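Local structure of peptidoglycan glycosyltransferase (Atopobium parvulum, 4OVD) at residues F242-G247 against V529-T534; F510-C515 against Q536-S541. The protein is a member of the penicillin-binding protein family, combining a dimerisation domain with a penicillin-binding domain of the transpeptidase family. One frame throughout, in Å; residues are numbered along the deposited sequence.

Contact 1 of 2, residues F242-G247 against V529-T534; sequences FEAKQG and VGLNDT
Q246 lies against N532 and D533, where strand 525-532 gives out, fastened by its backbone and touched along its methylenes. Its N donates to N532 O at 2.9 Å, and its CB packs on N532 CB. With CG anti to the carbonyl carbon (chi1 -50°) and the chain extended beyond it, CG comes to 3.6 Å from D533 CB. CD passes D533 OD2 at 4.1 Å; at the tip, NE2 makes a weak bond to the same oxygen, less certain because NE2 is crowded by another atom of the model, while OE1 has a weak bond from Q496. A long polar side chain suits this exposed edge: methylenes for packing, an amide for solvent and neighbours. K245 N donates to D533 O (2.9 Å), and N532 N returns a bond to G247 O (2.8 Å). Deeper in, A244 is small enough to place CB 3.3 Å from N532 O and beside L531 CB. T534 OG1, anti to its own N (chi1 -179°), donates to F242 O at 2.6 Å, and Q536 N also pairs with this hydroxyl. L531 CD1 meets the F242 ring obliquely at CD2. G247, with its positive phi, closes a type I turn from A244, just after the Schellman motif ending helix 225-242. Residues 242-247 thus link that helix to strand 248-253, tied to the end of adjacent strand 525-532 in the antiparallel sheet of the penicillin-binding fold.

Contact 2 of 2, residues F510-C515 against Q536-S541; sequences FVASFC and QLASQS
A512 and A538 meet methyl to methyl, CB to CB at 4.0 Å, where the loop 536-541 crosses over one face of strand 510-518. The apolar part of the contact is essentially this pair. A512 CB also lies 3.8 Å from A538 CA, so the strand methyl rests on the loop backbone itself, and T534 touches it too. Alanine suits both places because a small side chain lets two backbones approach closely, with CA atoms 4.5 Å apart.

Contacts between methyl and oxygen form a second group. A538 CB sits 3.3 Å from S513 O, while A512 CB faces Q536 O and, at 3.7 Å, S541 OG. These are van der Waals approaches. S513 turns its CB away from the loop, and its hydroxyl is hydrogen-bonded to Y528.

Between the two segments there is no hydrogen bond; the polar links of the loop include bonds along itself and to T534 and R479. L537 O takes Q540 N at 3.0 Å and S541 OG at 2.9 Å, reached from opposite faces of the carbonyl plane. S541 OG stands between its own N and carbonyl carbon (chi1 61°), which turns it back to that oxygen; although S541 is the N-cap residue of helix 542-556, its hydroxyl makes no capping bond. Serine fits here, being small and able to fold back on the chain.

The chemistry implies a loop braced partly by its own bonds at L537 O, meeting strand 510-518 through van der Waals packing, with the A538 side chain about 5 Å from the bound calcium ion.

In the fold
The centres of the two contacts lie about 9 Å apart, and both rest on the same five-stranded antiparallel sheet. Strands 510-518 and 525-532 follow each other in the chain and are neighbours there, joined by probable hydrogen bonds from A512 N to L531 O and F514 N to V529 O. In sequence the segments interleave: 242-247, 510-515, 529-534, then 536-541. Contact 1 joins the end of helix 225-242 and the way into strand 248-253 to the end of strand 525-532, some 280 residues further on, while contact 2 lays the loop between strand 525-532 and helix 542-556 on strand 510-518. Sequence-distant parts are thus brought together around one sheet of the penicillin-binding fold.

Contact 1 of 2, residues F242-G247 against V529-T534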
# COMPACT_ATOMS: atom_id res chain seq x y z
N PHE A 242 10.44 11.88 12.80
CA PHE A 242 9.67 11.04 13.74
C PHE A 242 10.45 9.85 14.28
O PHE A 242 9.91 8.99 15.00
CB PHE A 242 8.33 10.67 13.08
CG PHE A 242 7.54 11.88 12.62
CD1 PHE A 242 6.97 12.74 13.56
CD2 PHE A 242 7.36 12.14 11.28
CE1 PHE A 242 6.25 13.86 13.15
CE2 PHE A 242 6.63 13.25 10.87
CZ PHE A 242 6.09 14.12 11.79
N GLU A 243 11.76 9.81 13.97
CA GLU A 243 12.63 8.80 14.54
C GLU A 243 12.07 7.39 14.22
O GLU A 243 11.82 6.61 15.11
CB GLU A 243 12.70 9.04 16.07
CG GLU A 243 13.42 10.31 16.53
CD GLU A 243 14.86 10.07 17.03
OE1 GLU A 243 15.06 9.23 17.95
OE2 GLU A 243 15.79 10.79 16.59
N ALA A 244 11.84 7.11 12.95
CA ALA A 244 11.31 5.81 12.58
C ALA A 244 12.58 5.03 12.43
O ALA A 244 13.30 5.25 11.47
CB ALA A 244 10.57 5.88 11.25
N LYS A 245 12.88 4.18 13.39
CA LYS A 245 14.14 3.42 13.37
C LYS A 245 14.22 2.37 12.27
O LYS A 245 15.29 2.00 11.84
CB LYS A 245 14.41 2.81 14.74
CG LYS A 245 14.63 3.84 15.82
CD LYS A 245 15.68 4.87 15.40
CE LYS A 245 16.10 5.70 16.59
NZ LYS A 245 14.93 6.28 17.30
N GLN A 246 13.10 1.92 11.75
CA GLN A 246 13.17 1.00 10.67
C GLN A 246 12.55 1.55 9.43
O GLN A 246 11.89 0.82 8.72
CB GLN A 246 12.55 -0.31 11.06
CG GLN A 246 13.10 -0.78 12.40
CD GLN A 246 12.94 -2.27 12.63
OE1 GLN A 246 12.93 -3.04 11.67
NE2 GLN A 246 12.88 -2.69 13.90
N GLY A 247 12.72 2.86 9.20
CA GLY A 247 12.24 3.49 7.95
C GLY A 247 10.72 3.61 7.76
O GLY A 247 10.00 3.92 8.69
N VAL A 529 0.93 6.37 3.99
CA VAL A 529 2.14 6.76 4.66
C VAL A 529 2.30 5.86 5.86
O VAL A 529 1.38 5.69 6.68
CB VAL A 529 2.12 8.18 5.22
CG1 VAL A 529 3.45 8.43 5.93
CG2 VAL A 529 1.87 9.23 4.12
N GLY A 530 3.47 5.26 5.99
CA GLY A 530 3.80 4.39 7.10
C GLY A 530 5.19 4.71 7.64
O GLY A 530 6.07 4.93 6.87
N LEU A 531 5.36 4.65 8.95
CA LEU A 531 6.60 4.93 9.63
C LEU A 531 6.79 3.77 10.55
O LEU A 531 5.96 3.57 11.46
CB LEU A 531 6.50 6.20 10.43
CG LEU A 531 6.38 7.42 9.48
CD1 LEU A 531 5.97 8.71 10.20
CD2 LEU A 531 7.67 7.62 8.68
N ASN A 532 7.91 3.07 10.36
CA ASN A 532 8.21 1.84 11.08
C ASN A 532 9.21 2.05 12.19
O ASN A 532 10.27 2.70 12.03
CB ASN A 532 8.70 0.77 10.13
CG ASN A 532 7.80 0.55 8.93
OD1 ASN A 532 6.61 0.89 8.90
ND2 ASN A 532 8.39 0.00 7.89
N ASP A 533 8.78 1.56 13.34
CA ASP A 533 9.48 1.63 14.62
C ASP A 533 9.67 3.06 15.09
O ASP A 533 10.79 3.57 15.30
CB ASP A 533 10.78 0.80 14.61
CG ASP A 533 11.29 0.49 16.03
OD1 ASP A 533 10.65 0.89 17.03
OD2 ASP A 533 12.33 -0.17 16.14
N THR A 534 8.52 3.70 15.28
CA THR A 534 8.45 5.04 15.81
C THR A 534 7.60 5.03 17.10
O THR A 534 6.73 4.21 17.29
CB THR A 534 7.90 6.08 14.80
OG1 THR A 534 7.90 7.34 15.46
CG2 THR A 534 6.45 5.81 14.41
O HOH W 1 10.55 -2.28 8.55

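Contact 2 of 2, residues F510-C515 against Q536-S541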
# COMPACT_ATOMS: atom_id res chain seq x y z
N PHE A 510 6.49 -0.15 17.04
CA PHE A 510 5.18 0.23 16.44
C PHE A 510 5.31 0.84 15.07
O PHE A 510 6.24 1.60 14.74
CB PHE A 510 4.42 1.24 17.30
CG PHE A 510 4.25 0.82 18.72
CD1 PHE A 510 3.16 0.05 19.10
CD2 PHE A 510 5.19 1.18 19.68
CE1 PHE A 510 3.01 -0.35 20.43
CE2 PHE A 510 5.06 0.77 21.01
CZ PHE A 510 3.96 0.01 21.38
N VAL A 511 4.26 0.65 14.29
CA VAL A 511 4.24 1.16 12.94
C VAL A 511 3.11 2.17 12.94
O VAL A 511 1.99 1.87 13.39
CB VAL A 511 3.92 0.02 11.96
CG1 VAL A 511 3.73 0.57 10.54
CG2 VAL A 511 5.03 -1.01 11.99
N ALA A 512 3.41 3.38 12.53
CA ALA A 512 2.39 4.42 12.49
C ALA A 512 2.03 4.59 11.04
O ALA A 512 2.88 5.01 10.26
CB ALA A 512 2.92 5.73 13.05
N SER A 513 0.75 4.46 10.74
CA SER A 513 0.24 4.51 9.37
C SER A 513 -0.93 5.41 9.20
O SER A 513 -1.65 5.66 10.15
CB SER A 513 -0.32 3.15 9.03
OG SER A 513 0.75 2.23 9.05
N PHE A 514 -1.06 5.95 8.01
CA PHE A 514 -2.22 6.66 7.67
C PHE A 514 -2.56 6.32 6.20
O PHE A 514 -1.67 6.39 5.36
CB PHE A 514 -2.09 8.18 7.80
CG PHE A 514 -3.37 8.88 7.49
CD1 PHE A 514 -4.33 8.95 8.44
CD2 PHE A 514 -3.63 9.39 6.24
CE1 PHE A 514 -5.55 9.60 8.14
CE2 PHE A 514 -4.84 10.06 5.93
CZ PHE A 514 -5.77 10.16 6.90
N CYS A 515 -3.82 6.01 5.91
CA CYS A 515 -4.22 5.76 4.54
C CYS A 515 -5.42 6.68 4.29
O CYS A 515 -6.40 6.62 5.05
CB CYS A 515 -4.63 4.31 4.30
SG CYS A 515 -4.77 3.99 2.48
N GLN A 536 6.01 7.81 18.06
CA GLN A 536 4.97 8.78 17.86
C GLN A 536 3.75 8.20 17.20
O GLN A 536 3.87 7.40 16.28
CB GLN A 536 5.47 9.94 17.07
CG GLN A 536 6.48 10.73 17.87
CD GLN A 536 6.58 12.11 17.33
OE1 GLN A 536 5.58 12.86 17.30
NE2 GLN A 536 7.74 12.46 16.87
N LEU A 537 2.59 8.69 17.65
CA LEU A 537 1.28 8.21 17.18
C LEU A 537 1.03 8.60 15.78
O LEU A 537 1.44 9.67 15.36
CB LEU A 537 0.18 8.85 18.02
CG LEU A 537 0.14 8.47 19.51
CD1 LEU A 537 -0.61 9.51 20.31
CD2 LEU A 537 -0.41 7.07 19.71
N ALA A 538 0.33 7.74 15.04
CA ALA A 538 -0.06 8.03 13.65
C ALA A 538 -0.80 9.42 13.46
O ALA A 538 -0.58 10.12 12.47
CB ALA A 538 -0.90 6.88 13.14
N SER A 539 -1.58 9.83 14.45
CA SER A 539 -2.32 11.09 14.41
C SER A 539 -1.38 12.31 14.36
O SER A 539 -1.75 13.37 13.82
CB SER A 539 -3.20 11.21 15.64
OG SER A 539 -2.40 11.24 16.84
N GLN A 540 -0.16 12.16 14.92
CA GLN A 540 0.80 13.25 14.95
C GLN A 540 1.93 13.00 13.99
O GLN A 540 2.85 13.83 13.86
CB GLN A 540 1.40 13.42 16.38
CG GLN A 540 0.33 13.68 17.45
CD GLN A 540 -0.63 14.79 17.00
OE1 GLN A 540 -0.21 15.80 16.42
NE2 GLN A 540 -1.93 14.58 17.21
N SER A 541 1.94 11.88 13.30
CA SER A 541 3.07 11.64 12.43
C SER A 541 2.67 11.26 11.05
O SER A 541 2.70 12.08 10.16
CB SER A 541 4.01 10.62 13.07
OG SER A 541 3.37 9.40 13.26